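Geranyltranstransferase (Marinomonas sp. MED121, PDB 4F62) probably catalyses the condensation of isoprenoid diphosphates into longer prenyl diphosphates, such as farnesyl diphosphate. Local coordinates at residues R47-L52 with G182-A187; Y54-L59 with A205-Y210; A211-L216 with E267-Q272; A137-Q142 with S188-A193; Q18-Q23 with A73-H78. All blocks are in the same frame, centred on the assembly; numbering follows the deposited sequence.

Interaction 1 of 5, residues R47-L52 with G182-A187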
# COMPACT_ATOMS: atom_id res chain seq x y z
N ARG A 47 19.96 -1.23 5.55
CA ARG A 47 18.85 -1.44 6.51
C ARG A 47 18.80 -0.41 7.65
O ARG A 47 18.49 -0.76 8.80
CB ARG A 47 18.92 -2.85 7.12
CG ARG A 47 19.13 -3.96 6.13
CD ARG A 47 18.08 -3.92 5.04
NE ARG A 47 18.03 -5.19 4.33
CZ ARG A 47 17.54 -5.35 3.11
NH1 ARG A 47 17.07 -4.31 2.43
NH2 ARG A 47 17.53 -6.56 2.55
N ILE A 48 19.11 0.84 7.33
CA ILE A 48 19.08 1.92 8.31
C ILE A 48 17.74 1.98 9.03
O ILE A 48 17.67 2.12 10.26
CB ILE A 48 19.26 3.27 7.62
CG1 ILE A 48 20.64 3.34 6.97
CG2 ILE A 48 19.05 4.40 8.60
CD1 ILE A 48 21.75 3.14 7.91
N ARG A 49 16.66 1.88 8.27
CA ARG A 49 15.33 1.99 8.88
C ARG A 49 15.00 0.80 9.79
O ARG A 49 14.52 0.99 10.91
CB ARG A 49 14.26 2.28 7.81
CG ARG A 49 14.47 3.68 7.20
CD ARG A 49 13.82 3.86 5.82
NE ARG A 49 14.32 5.08 5.17
CZ ARG A 49 15.51 5.20 4.59
NH1 ARG A 49 16.36 4.17 4.59
NH2 ARG A 49 15.87 6.34 4.02
N PRO A 50 15.24 -0.44 9.32
CA PRO A 50 15.16 -1.52 10.32
C PRO A 50 16.05 -1.30 11.56
O PRO A 50 15.56 -1.50 12.68
CB PRO A 50 15.61 -2.75 9.53
CG PRO A 50 15.02 -2.48 8.16
CD PRO A 50 15.25 -0.97 7.95
N MET A 51 17.31 -0.90 11.38
CA MET A 51 18.17 -0.68 12.54
C MET A 51 17.58 0.31 13.55
O MET A 51 17.58 0.05 14.75
CB MET A 51 19.58 -0.25 12.11
CG MET A 51 20.33 -1.35 11.37
SD MET A 51 22.09 -1.04 11.11
CE MET A 51 22.01 0.33 9.97
N LEU A 52 17.05 1.43 13.06
CA LEU A 52 16.40 2.41 13.93
C LEU A 52 15.20 1.80 14.64
O LEU A 52 14.96 2.08 15.81
CB LEU A 52 15.91 3.61 13.12
CG LEU A 52 16.99 4.57 12.62
CD1 LEU A 52 16.37 5.56 11.64
CD2 LEU A 52 17.65 5.31 13.80
N GLY A 182 12.43 12.28 5.78
CA GLY A 182 12.29 12.45 7.22
C GLY A 182 11.19 11.57 7.82
O GLY A 182 11.36 10.96 8.88
N ALA A 183 10.05 11.50 7.13
CA ALA A 183 8.87 10.82 7.68
C ALA A 183 9.09 9.33 7.97
O ALA A 183 8.67 8.83 9.01
CB ALA A 183 7.65 11.04 6.76
N LEU A 184 9.77 8.63 7.06
CA LEU A 184 10.02 7.20 7.24
C LEU A 184 11.05 6.95 8.33
O LEU A 184 11.00 5.93 9.02
CB LEU A 184 10.49 6.53 5.94
CG LEU A 184 9.49 5.91 4.97
CD1 LEU A 184 10.25 5.07 3.95
CD2 LEU A 184 8.43 5.05 5.70
N ILE A 185 11.99 7.88 8.46
CA ILE A 185 12.96 7.79 9.55
C ILE A 185 12.23 7.93 10.87
O ILE A 185 12.51 7.21 11.83
CB ILE A 185 14.01 8.93 9.45
CG1 ILE A 185 14.85 8.78 8.18
CG2 ILE A 185 14.89 8.96 10.69
CD1 ILE A 185 15.59 7.46 8.08
N LYS A 186 11.30 8.87 10.93
CA LYS A 186 10.49 9.05 12.14
C LYS A 186 9.56 7.86 12.39
O LYS A 186 9.35 7.45 13.55
CB LYS A 186 9.68 10.36 12.05
CG LYS A 186 8.98 10.74 13.36
CD LYS A 186 8.52 12.21 13.35
CE LYS A 186 7.13 12.35 12.74
NZ LYS A 186 6.21 13.14 13.61
N ALA A 187 8.99 7.32 11.32
CA ALA A 187 8.13 6.13 11.45
C ALA A 187 8.93 4.98 12.04
O ALA A 187 8.42 4.19 12.83
CB ALA A 187 7.57 5.74 10.10

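Interaction 2 of 5, residues Y54-L59 with A205-Y210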
# COMPACT_ATOMS: atom_id res chain seq x y z
N TYR A 54 14.58 -1.43 15.45
CA TYR A 54 14.98 -2.35 16.50
C TYR A 54 15.62 -1.60 17.66
O TYR A 54 15.44 -1.99 18.82
CB TYR A 54 15.96 -3.40 15.98
CG TYR A 54 15.35 -4.42 15.04
CD1 TYR A 54 14.38 -5.32 15.50
CD2 TYR A 54 15.75 -4.50 13.71
CE1 TYR A 54 13.82 -6.26 14.64
CE2 TYR A 54 15.20 -5.45 12.85
CZ TYR A 54 14.24 -6.33 13.32
OH TYR A 54 13.71 -7.27 12.46
N ALA A 55 16.37 -0.53 17.35
CA ALA A 55 17.07 0.25 18.39
C ALA A 55 16.07 0.95 19.30
O ALA A 55 16.28 1.04 20.51
CB ALA A 55 18.02 1.28 17.75
N SER A 56 15.00 1.46 18.72
CA SER A 56 13.98 2.17 19.50
C SER A 56 13.19 1.20 20.38
O SER A 56 12.90 1.51 21.53
CB SER A 56 13.03 2.92 18.58
OG SER A 56 13.77 3.84 17.80
N ALA A 57 12.85 0.04 19.83
CA ALA A 57 12.18 -1.00 20.62
C ALA A 57 13.03 -1.36 21.84
O ALA A 57 12.52 -1.49 22.95
CB ALA A 57 11.90 -2.24 19.78
N GLN A 58 14.33 -1.51 21.62
CA GLN A 58 15.25 -1.86 22.70
C GLN A 58 15.34 -0.78 23.75
O GLN A 58 15.44 -1.05 24.94
CB GLN A 58 16.64 -2.12 22.13
CG GLN A 58 16.82 -3.49 21.59
CD GLN A 58 18.25 -3.93 21.68
OE1 GLN A 58 19.17 -3.10 21.67
NE2 GLN A 58 18.46 -5.24 21.80
N LEU A 59 15.32 0.47 23.30
CA LEU A 59 15.32 1.61 24.20
C LEU A 59 14.22 1.50 25.25
O LEU A 59 14.49 1.61 26.45
CB LEU A 59 15.15 2.90 23.42
CG LEU A 59 15.30 4.18 24.23
CD1 LEU A 59 16.76 4.36 24.60
CD2 LEU A 59 14.80 5.36 23.46
N ALA A 205 7.70 11.39 22.31
CA ALA A 205 8.02 12.77 21.93
C ALA A 205 9.54 12.98 21.77
O ALA A 205 9.99 13.66 20.84
CB ALA A 205 7.46 13.73 22.96
N LYS A 206 10.32 12.39 22.67
CA LYS A 206 11.78 12.46 22.58
C LYS A 206 12.27 11.75 21.32
O LYS A 206 13.16 12.25 20.63
CB LYS A 206 12.43 11.83 23.81
CG LYS A 206 12.20 12.59 25.11
CD LYS A 206 12.55 11.72 26.31
CE LYS A 206 12.15 12.37 27.62
NZ LYS A 206 12.78 13.70 27.77
N LEU A 207 11.67 10.60 21.01
CA LEU A 207 12.05 9.86 19.80
C LEU A 207 11.69 10.62 18.53
O LEU A 207 12.47 10.62 17.57
CB LEU A 207 11.46 8.45 19.81
CG LEU A 207 12.07 7.56 20.89
CD1 LEU A 207 11.28 6.24 21.05
CD2 LEU A 207 13.53 7.28 20.56
N ASP A 208 10.54 11.28 18.54
CA ASP A 208 10.15 12.18 17.45
C ASP A 208 11.23 13.18 17.15
O ASP A 208 11.66 13.34 16.01
CB ASP A 208 8.90 13.00 17.83
CG ASP A 208 7.61 12.31 17.46
OD1 ASP A 208 7.67 11.25 16.81
OD2 ASP A 208 6.54 12.85 17.80
N ALA A 209 11.66 13.89 18.20
CA ALA A 209 12.65 14.94 18.07
C ALA A 209 13.99 14.34 17.65
O ALA A 209 14.71 14.93 16.84
CB ALA A 209 12.78 15.71 19.38
N TYR A 210 14.31 13.17 18.20
CA TYR A 210 15.55 12.49 17.80
C TYR A 210 15.52 12.25 16.30
O TYR A 210 16.47 12.59 15.58
CB TYR A 210 15.71 11.17 18.56
CG TYR A 210 16.74 10.22 17.97
CD1 TYR A 210 16.38 9.30 16.99
CD2 TYR A 210 18.06 10.24 18.41
CE1 TYR A 210 17.32 8.43 16.46
CE2 TYR A 210 19.00 9.37 17.88
CZ TYR A 210 18.61 8.46 16.89
OH TYR A 210 19.53 7.59 16.34

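Interaction 3 of 5, residues A211-L216 with E267-Q272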
# COMPACT_ATOMS: atom_id res chain seq x y z
N ALA A 211 14.42 11.68 15.82
CA ALA A 211 14.30 11.28 14.43
C ALA A 211 14.31 12.47 13.49
O ALA A 211 14.96 12.44 12.44
CB ALA A 211 13.02 10.47 14.23
N HIS A 212 13.58 13.52 13.86
CA HIS A 212 13.57 14.75 13.07
C HIS A 212 14.98 15.29 12.89
O HIS A 212 15.37 15.66 11.78
CB HIS A 212 12.70 15.81 13.74
CG HIS A 212 12.57 17.08 12.94
ND1 HIS A 212 13.51 18.09 13.00
CD2 HIS A 212 11.63 17.48 12.06
CE1 HIS A 212 13.15 19.07 12.19
NE2 HIS A 212 12.01 18.72 11.61
N ALA A 213 15.74 15.34 13.97
CA ALA A 213 17.08 15.90 13.92
C ALA A 213 17.99 15.07 13.01
O ALA A 213 18.72 15.60 12.16
CB ALA A 213 17.67 16.02 15.33
N ILE A 214 17.95 13.76 13.20
CA ILE A 214 18.80 12.83 12.45
C ILE A 214 18.46 12.82 10.96
O ILE A 214 19.35 12.79 10.10
CB ILE A 214 18.67 11.40 13.04
CG1 ILE A 214 19.41 11.34 14.37
CG2 ILE A 214 19.25 10.37 12.09
CD1 ILE A 214 20.82 11.79 14.25
N GLY A 215 17.16 12.85 10.65
CA GLY A 215 16.71 12.88 9.27
C GLY A 215 17.18 14.10 8.52
O GLY A 215 17.69 14.00 7.39
N LEU A 216 17.03 15.27 9.12
CA LEU A 216 17.49 16.48 8.47
C LEU A 216 19.02 16.49 8.38
O LEU A 216 19.59 16.78 7.32
CB LEU A 216 16.96 17.72 9.21
CG LEU A 216 17.27 19.10 8.62
CD1 LEU A 216 16.93 19.15 7.12
CD2 LEU A 216 16.49 20.18 9.39
N GLU A 267 23.79 17.18 17.99
CA GLU A 267 23.72 17.42 19.43
C GLU A 267 22.30 17.34 19.96
O GLU A 267 22.07 16.80 21.04
CB GLU A 267 24.31 18.79 19.77
CG GLU A 267 25.80 18.87 19.53
CD GLU A 267 26.35 20.26 19.76
OE1 GLU A 267 25.56 21.23 19.83
OE2 GLU A 267 27.59 20.38 19.88
N GLN A 268 21.35 17.88 19.20
CA GLN A 268 19.95 17.84 19.60
C GLN A 268 19.45 16.41 19.65
O GLN A 268 18.70 16.05 20.56
CB GLN A 268 19.09 18.62 18.60
CG GLN A 268 19.10 20.12 18.80
CD GLN A 268 18.09 20.80 17.90
OE1 GLN A 268 17.84 20.34 16.78
NE2 GLN A 268 17.49 21.88 18.38
N ALA A 269 19.85 15.61 18.67
CA ALA A 269 19.40 14.22 18.59
C ALA A 269 19.86 13.46 19.82
O ALA A 269 19.06 12.78 20.48
CB ALA A 269 19.92 13.56 17.33
N ILE A 270 21.14 13.60 20.16
CA ILE A 270 21.72 12.89 21.29
C ILE A 270 21.11 13.36 22.61
O ILE A 270 20.83 12.55 23.50
CB ILE A 270 23.25 13.04 21.33
CG1 ILE A 270 23.87 12.54 20.02
CG2 ILE A 270 23.84 12.29 22.51
CD1 ILE A 270 23.33 11.19 19.56
N ALA A 271 20.88 14.67 22.72
CA ALA A 271 20.28 15.24 23.93
C ALA A 271 18.91 14.65 24.25
O ALA A 271 18.53 14.55 25.42
CB ALA A 271 20.20 16.75 23.84
N GLN A 272 18.16 14.28 23.22
CA GLN A 272 16.82 13.73 23.39
C GLN A 272 16.83 12.35 24.05
O GLN A 272 15.84 11.95 24.68
CB GLN A 272 16.10 13.65 22.04
CG GLN A 272 15.74 15.02 21.45
CD GLN A 272 14.74 15.75 22.32
OE1 GLN A 272 14.00 15.13 23.09
NE2 GLN A 272 14.70 17.07 22.20

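Interaction 4 of 5, residues A137-Q142 with S188-A193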
# COMPACT_ATOMS: atom_id res chain seq x y z
N ALA A 137 -1.49 -3.35 16.00
CA ALA A 137 -1.20 -3.45 14.56
C ALA A 137 -1.85 -2.30 13.78
O ALA A 137 -1.22 -1.70 12.89
CB ALA A 137 -1.67 -4.82 14.00
N ILE A 138 -3.10 -1.98 14.11
CA ILE A 138 -3.80 -0.88 13.44
C ILE A 138 -3.03 0.43 13.65
O ILE A 138 -2.85 1.20 12.72
CB ILE A 138 -5.26 -0.76 13.92
CG1 ILE A 138 -6.10 -1.89 13.31
CG2 ILE A 138 -5.86 0.61 13.54
CD1 ILE A 138 -6.33 -1.74 11.81
N LYS A 139 -2.55 0.65 14.87
CA LYS A 139 -1.76 1.84 15.17
C LYS A 139 -0.50 1.89 14.32
O LYS A 139 -0.17 2.94 13.75
CB LYS A 139 -1.43 1.91 16.67
CG LYS A 139 -0.50 3.06 17.10
CD LYS A 139 -1.11 4.46 16.91
CE LYS A 139 -0.20 5.55 17.51
NZ LYS A 139 -0.54 6.94 17.07
N LEU A 140 0.20 0.77 14.20
CA LEU A 140 1.42 0.73 13.41
C LEU A 140 1.12 0.99 11.93
O LEU A 140 1.89 1.63 11.21
CB LEU A 140 2.17 -0.59 13.60
CG LEU A 140 2.63 -0.86 15.03
CD1 LEU A 140 3.08 -2.32 15.21
CD2 LEU A 140 3.73 0.12 15.42
N ILE A 141 -0.03 0.49 11.48
CA ILE A 141 -0.45 0.70 10.11
C ILE A 141 -0.72 2.19 9.87
O ILE A 141 -0.29 2.75 8.85
CB ILE A 141 -1.68 -0.16 9.78
CG1 ILE A 141 -1.22 -1.63 9.69
CG2 ILE A 141 -2.34 0.30 8.47
CD1 ILE A 141 -2.35 -2.66 9.58
N GLN A 142 -1.40 2.82 10.82
CA GLN A 142 -1.64 4.27 10.75
C GLN A 142 -0.33 5.04 10.66
O GLN A 142 -0.22 5.97 9.86
CB GLN A 142 -2.45 4.75 11.95
CG GLN A 142 -3.88 4.25 11.95
CD GLN A 142 -4.57 4.49 13.28
OE1 GLN A 142 -3.92 4.81 14.27
NE2 GLN A 142 -5.89 4.34 13.30
N SER A 188 10.20 4.89 11.65
CA SER A 188 11.08 3.83 12.16
C SER A 188 11.20 3.86 13.68
O SER A 188 10.99 2.84 14.34
CB SER A 188 12.47 3.93 11.53
OG SER A 188 12.41 3.69 10.13
N VAL A 189 11.54 5.02 14.25
CA VAL A 189 11.69 5.09 15.70
C VAL A 189 10.32 5.02 16.40
O VAL A 189 10.20 4.37 17.44
CB VAL A 189 12.51 6.34 16.18
CG1 VAL A 189 13.82 6.46 15.39
CG2 VAL A 189 11.70 7.61 16.06
N ARG A 190 9.30 5.66 15.83
CA ARG A 190 7.97 5.64 16.44
C ARG A 190 7.39 4.21 16.47
O ARG A 190 6.91 3.72 17.51
CB ARG A 190 7.00 6.61 15.73
CG ARG A 190 7.31 8.10 15.94
CD ARG A 190 6.31 9.00 15.18
NE ARG A 190 4.93 8.74 15.61
CZ ARG A 190 4.38 9.26 16.70
NH1 ARG A 190 5.08 10.07 17.48
NH2 ARG A 190 3.12 8.96 17.02
N MET A 191 7.44 3.54 15.33
CA MET A 191 6.90 2.19 15.25
C MET A 191 7.70 1.19 16.08
O MET A 191 7.12 0.30 16.69
CB MET A 191 6.81 1.72 13.80
CG MET A 191 5.81 2.53 12.96
SD MET A 191 5.96 2.13 11.21
CE MET A 191 5.10 0.55 11.14
N GLY A 192 9.02 1.33 16.08
CA GLY A 192 9.86 0.49 16.91
C GLY A 192 9.44 0.53 18.36
O GLY A 192 9.18 -0.51 18.97
N ALA A 193 9.35 1.74 18.90
CA ALA A 193 8.95 1.96 20.30
C ALA A 193 7.53 1.46 20.57
O ALA A 193 7.28 0.73 21.55
CB ALA A 193 9.08 3.44 20.63

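Interaction 5 of 5, residues Q18-Q23 with A73-H78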
# COMPACT_ATOMS: atom_id res chain seq x y z
N GLN A 18 16.44 -12.27 7.13
CA GLN A 18 15.81 -13.58 7.31
C GLN A 18 14.29 -13.47 7.41
O GLN A 18 13.56 -14.28 6.85
CB GLN A 18 16.34 -14.28 8.56
CG GLN A 18 17.65 -15.02 8.37
CD GLN A 18 18.12 -15.66 9.67
OE1 GLN A 18 17.77 -16.80 9.97
NE2 GLN A 18 18.89 -14.91 10.45
N TYR A 19 13.81 -12.46 8.14
CA TYR A 19 12.38 -12.31 8.35
C TYR A 19 11.67 -11.93 7.05
O TYR A 19 10.62 -12.48 6.73
CB TYR A 19 12.13 -11.25 9.43
CG TYR A 19 10.68 -11.04 9.78
CD1 TYR A 19 10.05 -11.86 10.71
CD2 TYR A 19 9.96 -9.99 9.22
CE1 TYR A 19 8.73 -11.65 11.05
CE2 TYR A 19 8.63 -9.78 9.55
CZ TYR A 19 8.02 -10.61 10.46
OH TYR A 19 6.70 -10.40 10.80
N LEU A 20 12.24 -10.99 6.30
CA LEU A 20 11.70 -10.65 4.99
C LEU A 20 11.61 -11.89 4.10
O LEU A 20 10.56 -12.15 3.50
CB LEU A 20 12.54 -9.56 4.31
CG LEU A 20 12.33 -8.13 4.80
CD1 LEU A 20 13.54 -7.26 4.39
CD2 LEU A 20 11.01 -7.56 4.23
N GLU A 21 12.69 -12.67 4.06
CA GLU A 21 12.76 -13.89 3.27
C GLU A 21 11.66 -14.87 3.64
O GLU A 21 11.01 -15.45 2.77
CB GLU A 21 14.12 -14.57 3.44
CG GLU A 21 14.93 -14.68 2.16
CD GLU A 21 14.24 -15.51 1.10
OE1 GLU A 21 14.29 -15.11 -0.09
OE2 GLU A 21 13.65 -16.56 1.44
N GLN A 22 11.47 -15.06 4.95
CA GLN A 22 10.45 -15.98 5.43
C GLN A 22 9.05 -15.48 5.07
O GLN A 22 8.24 -16.25 4.58
CB GLN A 22 10.57 -16.17 6.95
CG GLN A 22 11.74 -17.03 7.39
CD GLN A 22 12.25 -16.68 8.78
OE1 GLN A 22 11.68 -15.82 9.47
NE2 GLN A 22 13.34 -17.32 9.20
N GLN A 23 8.78 -14.20 5.29
CA GLN A 23 7.43 -13.68 5.04
C GLN A 23 7.08 -13.59 3.56
O GLN A 23 5.90 -13.70 3.19
CB GLN A 23 7.23 -12.33 5.74
CG GLN A 23 7.43 -12.39 7.24
CD GLN A 23 6.45 -13.34 7.91
OE1 GLN A 23 5.25 -13.31 7.62
NE2 GLN A 23 6.95 -14.18 8.81
N ALA A 73 8.30 -3.95 7.14
CA ALA A 73 7.36 -3.11 6.39
C ALA A 73 8.03 -1.83 5.94
O ALA A 73 7.88 -1.40 4.78
CB ALA A 73 6.11 -2.78 7.21
N LEU A 74 8.76 -1.20 6.85
CA LEU A 74 9.48 0.04 6.53
C LEU A 74 10.52 -0.21 5.44
O LEU A 74 10.68 0.60 4.53
CB LEU A 74 10.16 0.59 7.79
CG LEU A 74 9.18 1.21 8.78
CD1 LEU A 74 9.79 1.24 10.17
CD2 LEU A 74 8.82 2.62 8.35
N GLU A 75 11.22 -1.33 5.52
CA GLU A 75 12.22 -1.64 4.49
C GLU A 75 11.54 -1.88 3.13
O GLU A 75 12.08 -1.51 2.09
CB GLU A 75 13.09 -2.84 4.90
CG GLU A 75 14.24 -3.10 3.94
CD GLU A 75 15.30 -1.98 3.95
OE1 GLU A 75 15.31 -1.16 4.89
OE2 GLU A 75 16.15 -1.94 3.02
N SER A 76 10.34 -2.47 3.15
CA SER A 76 9.61 -2.72 1.91
C SER A 76 9.12 -1.44 1.27
O SER A 76 9.19 -1.29 0.05
CB SER A 76 8.42 -3.68 2.12
OG SER A 76 8.91 -4.96 2.48
N ILE A 77 8.62 -0.53 2.09
CA ILE A 77 8.24 0.79 1.60
C ILE A 77 9.46 1.49 0.97
O ILE A 77 9.39 1.98 -0.16
CB ILE A 77 7.63 1.66 2.71
CG1 ILE A 77 6.27 1.09 3.13
CG2 ILE A 77 7.46 3.10 2.22
CD1 ILE A 77 5.24 1.04 1.97
N HIS A 78 10.56 1.51 1.71
CA HIS A 78 11.79 2.14 1.25
C HIS A 78 12.23 1.53 -0.08
O HIS A 78 12.55 2.25 -1.04
CB HIS A 78 12.88 2.00 2.32
CG HIS A 78 14.21 2.56 1.91
ND1 HIS A 78 14.38 3.87 1.53
CD2 HIS A 78 15.43 1.98 1.83
CE1 HIS A 78 15.65 4.07 1.22
NE2 HIS A 78 16.31 2.94 1.41

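Interaction 1 of 5, residues R47-L52 with G182-A187
Arg-49 lays its aliphatic stem and the near part of its guanidinium against Ile-185, the two side chains crossing at about a right angle. Its CB starts beside the hydroxyl of Ser-188, one turn further along the second helix. Turned beside the backbone N and anti to the carbonyl carbon (chi1 -66°), CG of Arg-49 is the first atom to reach Ile-185, 4.0 Å from CD1. From there the chain runs extended to NE, which comes within 4.2 Å of Leu-184 CB while still touching Ile-185 CD1. At CZ of Arg-49 the same methyl, Ile-185 CD1, is 4.2 Å away; it lies above one face of the guanidinium, displaced toward the rim, whereas Leu-184 CB meets the edge. NH1 extends past Leu-184 and Ile-185, hydrogen-bonded to a bound glycerol and touching His-78 of helix 65-86.

The other branch of Ile-185 is used separately, CG2 packing on Leu-52 CD1 at 3.8 Å. The two short helical segments diverge by only 35°, with axes 9.4 Å apart, so side chains fill the space between them. With an alanine in place of Arg-49, Ile-185 CD1 would probably lose the flat group it rests against, and the glycerol position its hydrogen-bonding partner.

Arg-49 belongs to the GGKRIRP sequence, and an arginine at this place probably helps to bind substrate diphosphate, as in related prenyltransferases. The chemistry is consistent with such a role: an apolar flank lies along the stem, and the polar end reaches a glycerol, probably from the crystallisation liquor, which may mark a pocket.

Interaction 2 of 5, residues Y54-L59 with A205-Y210
Leu-207 reaches across to Leu-59, the two side chains meeting tip to tip with the CD2 methyl of Leu-207 3.7 Å from the CD2 methyl of Leu-59. Their first torsions differ: CG of Leu-59 stands anti to the backbone N (chi1 -173°), while CG of Leu-207 stands beside the backbone N (chi1 -68°). Both side chains nevertheless set out toward the opposing helix, and their end methyls meet between the two backbones.

Those backbones stay well apart. The nearest CA atoms, those of Ser-56 and Leu-207, are 7.9 Å from each other, and the segments bury only 110 Å² between them. Ser-56 adds a looser touch, its OG lying 4.4 Å from Leu-207 CD2. That hydroxyl is hydrogen-bonded to the carbonyl of Leu-52, one turn back in its own helix, so it can face a methyl group without lacking a polar partner.

Helix 170-194 supplies a shared neighbour: Val-189 touches Ser-56 and Leu-207, and Ala-193 also packs on Leu-207. Phe-276 abuts Leu-59. The contact is thus one link between helices 48-60 and 201-226 in the all-helical isoprenoid synthase fold, with a third helix alongside.

All three touching residues are buried, and the interaction is a methyl-to-methyl touch plus the loose approach of a hydroxyl already bonded within its own helix. Such chemistry implies cohesion through exclusion of water and shape rather than through directed bonds between the two segments.

Interaction 3 of 5, residues A211-L216 with E267-Q272
Ala-269 places its CB against both Ala-213 and Ile-214, forming the centre of an antiparallel helix pair in the all-helical isoprenoid synthase fold. The CB atoms of Ala-213 and Ala-269 are 3.9 Å apart, and Ala-213 CB also lies 4.0 Å from the backbone N of Ala-269. Thus the alanine methyl rests on main chain as well as on the facing side chain. Gln-268 contributes at the margin through its CB, 4.4 Å from Ala-213 CB, rather than through its amide.

The backbone geometry agrees with contacts made by such small groups. The CA atoms of Ala-213 and Ala-269 approach to 5.5 Å. Around them the axes of the two short segments pass 8.2 Å apart. Their N-to-C directions differ by 153°. Alanine methyls facing each other at the crossing are consistent with so close an approach.

Further out, Ile-214 also packs on Ala-287 and Ile-291 of helix 281-291, which gives this branched side chain a second helix to lean on. On the 211-216 side, Ala-211 faces Lys-186 and Val-189 of helix 170-194; on the other, Gln-272 continues the same helix pairing by touching Lys-206 and Ala-209. Helix 201-226, which carries the start of the DDIID sequence, the second aspartate-rich motif of this family, at its C-terminal end, is packed here against helix 249-273.

Ile-214 carries CG1 beside its backbone N (chi1 -74°), which brings two successive carbons, CG1 and CD1, onto Ala-269 CB, each at 3.7 Å.

Interaction 4 of 5, residues A137-Q142 with S188-A193
The carboxylate of Glu-143 draws Arg-190 and Lys-139 together across the helix pair: Arg-190 NE forms a salt bridge with its OE1, and Lys-139 NZ another with its OE2. Their convergence accounts for the 4.2 Å between Lys-139 NZ and Arg-190 NH2, the lysine nitrogen lying at the guanidinium edge. Arg-190 NH1 has a second acidic partner in Asp-208, and the two carboxylates probably offset the closeness of the like charges.

Next to this polar margin, Leu-140 and Met-191 interlock, each reaching the other's backbone. Leu-140 CD2 is 3.6 Å from Met-191 O and 3.8 Å from Met-191 CB. In return, the methionine chain bends at its last torsion (chi3 77°) to bring CE within 3.4 Å of Leu-140 O, with Leu-140 CB 4.0 Å from CE. Their CA atoms, 6.0 Å apart, are the nearest across the segments. An alanine in place of Met-191 would probably open a gap beside Leu-140, whose carbonyl and CB would lose the thioether methyl packed on them.

On helix 134-148, Ala-137, Ile-138 and Ile-141 pack against the second subunit, and Gln-142 NE2 hydrogen-bonds Ser-127 O of that subunit. The arrangement therefore joins a dimer-interface helix to helix 170-194, within the all-helical isoprenoid synthase fold.

Interaction 5 of 5, residues Q18-Q23 with A73-H78
Leu-20 and Ser-76 mark where the backbones of these two helical segments come nearest, their CA atoms 8.8 Å apart. The last turns of helix 5-23 here face the middle of helix 65-86 in the all-helical isoprenoid synthase fold; the latter helix runs on into the DDLPAMD sequence, the first aspartate-rich motif of the family. With that backbone spacing only 108 Å² is buried, and a single leucine does the bridging.

Leu-20 points toward helix 65-86 and divides its two methyls between neighbouring residues. CD1 lies 4.2 Å from Glu-75 CG, touching the aliphatic part of that side chain. The carboxylate of Glu-75 is turned to Arg-47, with which it forms a salt bridge, so its charged end is matched while its stem remains available for packing. Tyr-19 extends the helix contact by resting on Asp-68, Ala-69 and Ala-72.

Ser-76 presents its hydroxyl beside the backbone N (chi1 -66°), hydrogen-bonded to Ala-72 O one turn earlier. The second leucine methyl, Leu-20 CD2, packs against that oxygen, Ser-76 OG, at 3.8 Å.

How the interactions relate
Interaction 1 is the most central, about 3 Å from the chain's centre to its own; interactions 2, 4 and 5 lie about 12 to 13 Å out and interaction 3 about 15 Å. Interactions 1, 2, 3 and 5 are buried, while interaction 4 is partly buried. Helix 48-60 serves interactions 1 and 2, helix 170-194 interactions 1 and 4, and helix 201-226 interactions 2 and 3. Chemistry varies: alanines meet closely in interaction 3, leucines span wider separations in interactions 2 and 5, and interaction 4 combines a buried apolar part with charges at its margin. Ser-188 packs on Leu-74, joining interactions 4 and 5. Interactions 3 and 5 lie on opposite sides, centres about 26 Å apart.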